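Local coordinates for uncharacterized protein TCIL3000_10_9440 (Trypanosoma congolense, PDB 5KMX) that is of uncharacterised function but forms the bilobed ectodomain of a transmembrane insect stage surface antigen and is a putative sensor, at residues 32-37 against 60-65; 72-77 against 86-91. All blocks are in the same frame, centred on the assembly; numbering follows the deposited sequence.

Contact 1: residues 32-37 against 60-65; sequences RFNTEN and ATLPLN
The side-chain amide of Asn-34 is held at both ends by the backbone of strand 72-79, OD1 accepting from Val-76 N and ND2 donating to Thr-74 O, and this fixed amide meets Leu-62, whose CD2 lies 3.4 Å from Asn-34 ND2. The amide arm lies crosswise to the leucine. Asn-34 sits in a type II' turn from Phe-33 to Glu-36, closed by the bond from Glu-36 N to Phe-33 O (3.1 Å), which joins strand 31-33 to strand 36-45. The other methyl of Leu-62, CD1, lies against the start of the turn, 3.6 Å from Phe-33 O and 3.7 Å from Phe-33 CB. Beside it, Ala-60 CB approaches the Phe-33 ring obliquely, 3.7 Å from CD2. Glu-36 and Leu-62 run alongside one another, heading opposite ways: chi1 (-46°) sets Glu-36 CG 3.5 Å from Thr-61 O, and the bend at chi2 (-63°) then carries Glu-36 OE1 to 3.5 Å from Pro-63 CD. Phe-33 also packs on Val-75 and Val-77 of strand 72-79 and on Val-200 of strand 197-204. No hydrogen bond crosses between 32-37 and 60-65, so packing alone joins them here, while the amide of Asn-34 is satisfied by strand 72-79.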
# COMPACT_ATOMS: atom_id res chain seq x y z
N ARG A 32 -20.04 -4.92 1.48
CA ARG A 32 -19.26 -6.15 1.55
C ARG A 32 -18.08 -6.16 0.60
O ARG A 32 -18.15 -5.66 -0.52
CB ARG A 32 -20.16 -7.35 1.27
CG ARG A 32 -21.22 -7.58 2.32
CD ARG A 32 -22.02 -8.85 2.06
NE ARG A 32 -22.89 -9.17 3.19
CZ ARG A 32 -23.92 -10.01 3.12
NH1 ARG A 32 -24.23 -10.60 1.98
NH2 ARG A 32 -24.66 -10.24 4.20
N PHE A 33 -16.97 -6.73 1.08
CA PHE A 33 -15.86 -7.13 0.24
C PHE A 33 -15.96 -8.64 0.07
O PHE A 33 -15.77 -9.38 1.03
CB PHE A 33 -14.52 -6.73 0.86
CG PHE A 33 -14.30 -5.25 0.93
CD1 PHE A 33 -13.82 -4.55 -0.17
CD2 PHE A 33 -14.57 -4.55 2.10
CE1 PHE A 33 -13.61 -3.18 -0.10
CE2 PHE A 33 -14.37 -3.18 2.16
CZ PHE A 33 -13.89 -2.50 1.06
N ASN A 34 -16.27 -9.09 -1.14
CA ASN A 34 -16.62 -10.49 -1.39
C ASN A 34 -17.76 -10.93 -0.47
O ASN A 34 -18.89 -10.49 -0.63
CB ASN A 34 -15.39 -11.39 -1.20
CG ASN A 34 -14.41 -11.28 -2.34
OD1 ASN A 34 -14.65 -10.59 -3.33
ND2 ASN A 34 -13.27 -11.96 -2.21
N THR A 35 -17.45 -11.79 0.50
CA THR A 35 -18.46 -12.37 1.39
C THR A 35 -18.59 -11.56 2.68
O THR A 35 -19.67 -11.49 3.27
CB THR A 35 -18.10 -13.84 1.73
OG1 THR A 35 -18.67 -14.71 0.74
CG2 THR A 35 -18.60 -14.25 3.11
N GLU A 36 -17.49 -10.95 3.09
CA GLU A 36 -17.39 -10.35 4.42
C GLU A 36 -18.03 -8.96 4.49
O GLU A 36 -17.94 -8.18 3.55
CB GLU A 36 -15.92 -10.25 4.82
CG GLU A 36 -15.12 -11.52 4.57
CD GLU A 36 -15.62 -12.71 5.37
OE1 GLU A 36 -15.32 -13.86 4.99
OE2 GLU A 36 -16.31 -12.49 6.40
N ASN A 37 -18.68 -8.67 5.62
CA ASN A 37 -19.26 -7.35 5.85
C ASN A 37 -18.17 -6.30 6.06
O ASN A 37 -17.14 -6.58 6.67
CB ASN A 37 -20.19 -7.38 7.07
CG ASN A 37 -21.42 -8.23 6.84
OD1 ASN A 37 -21.95 -8.31 5.73
ND2 ASN A 37 -21.89 -8.87 7.90
N ALA A 60 -12.41 -4.78 5.59
CA ALA A 60 -12.80 -6.13 5.99
C ALA A 60 -11.59 -7.05 5.90
O ALA A 60 -10.60 -6.72 5.23
CB ALA A 60 -13.93 -6.64 5.11
N THR A 61 -11.66 -8.18 6.58
CA THR A 61 -10.61 -9.19 6.53
C THR A 61 -11.06 -10.35 5.66
O THR A 61 -11.99 -11.07 6.01
CB THR A 61 -10.24 -9.70 7.93
OG1 THR A 61 -9.75 -8.62 8.73
CG2 THR A 61 -9.17 -10.79 7.85
N LEU A 62 -10.39 -10.53 4.52
CA LEU A 62 -10.74 -11.59 3.58
C LEU A 62 -9.88 -12.83 3.80
O LEU A 62 -8.65 -12.75 3.73
CB LEU A 62 -10.59 -11.10 2.14
CG LEU A 62 -11.85 -10.53 1.49
CD1 LEU A 62 -12.43 -9.40 2.33
CD2 LEU A 62 -11.54 -10.06 0.08
N PRO A 63 -10.51 -13.99 4.06
CA PRO A 63 -9.72 -15.22 4.14
C PRO A 63 -9.35 -15.74 2.76
O PRO A 63 -10.11 -15.54 1.82
CB PRO A 63 -10.67 -16.19 4.86
CG PRO A 63 -12.03 -15.73 4.45
CD PRO A 63 -11.94 -14.23 4.34
N LEU A 64 -8.20 -16.39 2.65
CA LEU A 64 -7.82 -17.01 1.39
C LEU A 64 -8.66 -18.27 1.18
O LEU A 64 -8.52 -19.25 1.91
CB LEU A 64 -6.33 -17.35 1.36
CG LEU A 64 -5.36 -16.17 1.51
CD1 LEU A 64 -3.92 -16.67 1.42
CD2 LEU A 64 -5.62 -15.10 0.46
N ASN A 65 -9.56 -18.22 0.20
CA ASN A 65 -10.44 -19.34 -0.10
C ASN A 65 -10.64 -19.46 -1.61
O ASN A 65 -9.66 -19.55 -2.36
CB ASN A 65 -11.77 -19.17 0.65
CG ASN A 65 -12.42 -17.82 0.40
OD1 ASN A 65 -12.29 -17.24 -0.67
ND2 ASN A 65 -13.14 -17.33 1.41

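Contact 2: residues 72-77 against 86-91; sequences RLTVVV and TRRTPL
Residues 72-77 and 86-91 form a regular antiparallel pairing, part of the hairpin of strands 72-79 and 85-100 in the large mixed sheet. Their axes lie 4.4 Å apart, and two hydrogen-bonded pairs carry the register. In one, Leu-73 N gives to Thr-89 O (2.7 Å) and Thr-89 N returns to Leu-73 O (3.0 Å); in the other, Val-75 N gives to Arg-87 O (2.8 Å) and Arg-87 N to Val-75 O (2.9 Å). The non-hydrogen-bonded pairs place Arg-72, Thr-74, Thr-86 and Arg-88 on one face. There Thr-74 CG2 meets Thr-86 CG2 diagonally at 3.4 Å, both methyls anti to the backbone nitrogen. Arg-72 and Arg-88 point the same way, with guanidinium planes 87° apart; the edge of Arg-72 faces the flat side of Arg-88, and NH1 of the first is 3.7 Å from NH2 of the second. A sulfate ion, probably from the crystallisation liquor, takes a salt bridge from each, and Asp-70 forms another with Arg-72 NH2. On the opposite face, Leu-73 CB packs on Leu-91 CD2 (3.9 Å). That buried face continues into the neighbours: Leu-73, Arg-87 and Thr-89 touch strand 145-165, while Val-75 and Val-77 touch Phe-33 of strand 31-33.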
# COMPACT_ATOMS: atom_id res chain seq x y z
N ARG A 72 -3.71 -15.36 -7.85
CA ARG A 72 -4.32 -14.03 -7.83
C ARG A 72 -5.57 -13.98 -6.96
O ARG A 72 -6.41 -14.88 -6.99
CB ARG A 72 -4.67 -13.59 -9.25
CG ARG A 72 -3.49 -13.01 -10.02
CD ARG A 72 -2.83 -14.04 -10.90
NE ARG A 72 -3.41 -14.04 -12.24
CZ ARG A 72 -3.52 -15.10 -13.03
NH1 ARG A 72 -4.07 -14.98 -14.23
NH2 ARG A 72 -3.10 -16.29 -12.62
N LEU A 73 -5.69 -12.89 -6.21
CA LEU A 73 -6.83 -12.66 -5.33
C LEU A 73 -7.85 -11.74 -6.01
O LEU A 73 -7.55 -10.58 -6.28
CB LEU A 73 -6.37 -12.04 -4.01
CG LEU A 73 -7.45 -11.59 -3.02
CD1 LEU A 73 -8.10 -12.79 -2.35
CD2 LEU A 73 -6.86 -10.65 -1.99
N THR A 74 -9.04 -12.27 -6.27
CA THR A 74 -10.12 -11.46 -6.82
C THR A 74 -11.02 -10.96 -5.69
O THR A 74 -11.51 -11.74 -4.88
CB THR A 74 -10.98 -12.26 -7.82
OG1 THR A 74 -10.14 -12.83 -8.83
CG2 THR A 74 -12.01 -11.35 -8.48
N VAL A 75 -11.22 -9.64 -5.66
CA VAL A 75 -12.09 -9.02 -4.67
C VAL A 75 -13.22 -8.26 -5.36
O VAL A 75 -12.98 -7.45 -6.25
CB VAL A 75 -11.32 -8.04 -3.76
CG1 VAL A 75 -12.26 -7.36 -2.78
CG2 VAL A 75 -10.21 -8.78 -3.01
N VAL A 76 -14.45 -8.53 -4.93
CA VAL A 76 -15.62 -7.83 -5.45
C VAL A 76 -16.06 -6.78 -4.44
O VAL A 76 -16.40 -7.10 -3.31
CB VAL A 76 -16.78 -8.80 -5.74
CG1 VAL A 76 -17.90 -8.09 -6.46
CG2 VAL A 76 -16.29 -9.99 -6.57
N VAL A 77 -16.06 -5.52 -4.87
CA VAL A 77 -16.35 -4.40 -3.98
C VAL A 77 -17.80 -3.93 -4.13
O VAL A 77 -18.15 -3.32 -5.14
CB VAL A 77 -15.40 -3.22 -4.24
CG1 VAL A 77 -15.64 -2.10 -3.24
CG2 VAL A 77 -13.95 -3.68 -4.18
N THR A 86 -14.63 -4.83 -9.50
CA THR A 86 -13.82 -5.98 -9.13
C THR A 86 -12.34 -5.62 -9.24
O THR A 86 -11.96 -4.85 -10.13
CB THR A 86 -14.11 -7.21 -10.02
OG1 THR A 86 -15.52 -7.45 -10.06
CG2 THR A 86 -13.40 -8.45 -9.49
N ARG A 87 -11.53 -6.16 -8.34
CA ARG A 87 -10.09 -5.96 -8.39
C ARG A 87 -9.37 -7.30 -8.26
O ARG A 87 -9.68 -8.11 -7.39
CB ARG A 87 -9.63 -5.01 -7.28
CG ARG A 87 -8.11 -4.89 -7.15
CD ARG A 87 -7.48 -4.28 -8.40
NE ARG A 87 -7.88 -2.89 -8.56
CZ ARG A 87 -7.27 -1.86 -7.99
NH1 ARG A 87 -6.21 -2.05 -7.21
NH2 ARG A 87 -7.71 -0.62 -8.19
N ARG A 88 -8.39 -7.51 -9.14
CA ARG A 88 -7.54 -8.69 -9.08
C ARG A 88 -6.13 -8.26 -8.72
O ARG A 88 -5.59 -7.31 -9.29
CB ARG A 88 -7.56 -9.43 -10.42
CG ARG A 88 -7.27 -10.91 -10.30
CD ARG A 88 -7.58 -11.62 -11.60
NE ARG A 88 -6.50 -11.52 -12.57
CZ ARG A 88 -6.63 -11.75 -13.87
NH1 ARG A 88 -7.81 -12.08 -14.38
NH2 ARG A 88 -5.57 -11.64 -14.67
N THR A 89 -5.53 -8.97 -7.76
CA THR A 89 -4.19 -8.65 -7.28
C THR A 89 -3.36 -9.91 -7.14
O THR A 89 -3.84 -10.92 -6.62
CB THR A 89 -4.24 -7.93 -5.92
OG1 THR A 89 -5.12 -6.80 -5.99
CG2 THR A 89 -2.85 -7.45 -5.52
N PRO A 90 -2.10 -9.88 -7.62
CA PRO A 90 -1.25 -11.05 -7.39
C PRO A 90 -0.89 -11.23 -5.92
O PRO A 90 -0.60 -10.25 -5.24
CB PRO A 90 -0.00 -10.75 -8.23
CG PRO A 90 0.02 -9.27 -8.37
CD PRO A 90 -1.42 -8.85 -8.41
N LEU A 91 -0.93 -12.46 -5.44
CA LEU A 91 -0.59 -12.75 -4.05
C LEU A 91 0.90 -12.55 -3.82
O LEU A 91 1.32 -12.24 -2.70
CB LEU A 91 -0.99 -14.18 -3.68
CG LEU A 91 -2.48 -14.48 -3.62
CD1 LEU A 91 -2.70 -15.98 -3.46
CD2 LEU A 91 -3.15 -13.72 -2.49

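How the contacts relate
Contacts 1 and 2 are successive along the chain, with centres about 11 Å apart, and belong to one sheet in which strands 31-33 and 72-79 are neighbours. Each is partly buried, yet their chemistry differs. Contact 2 is a hydrogen-bonded hairpin pairing with a buried face that mixes Leu-73 and Val-75 with Arg-87 and Thr-89, and a more exposed one where Arg-72 and Arg-88 stand side by side; contact 1, at the turn, relies on side-chain packing across its segments. They join directly: besides the amide of Asn-34, Leu-62 CD2 packs on Val-75 CG2 at 3.6 Å. Together they show backbone bonds fixing register in one place and side-chain packing joining strands where no bond crosses.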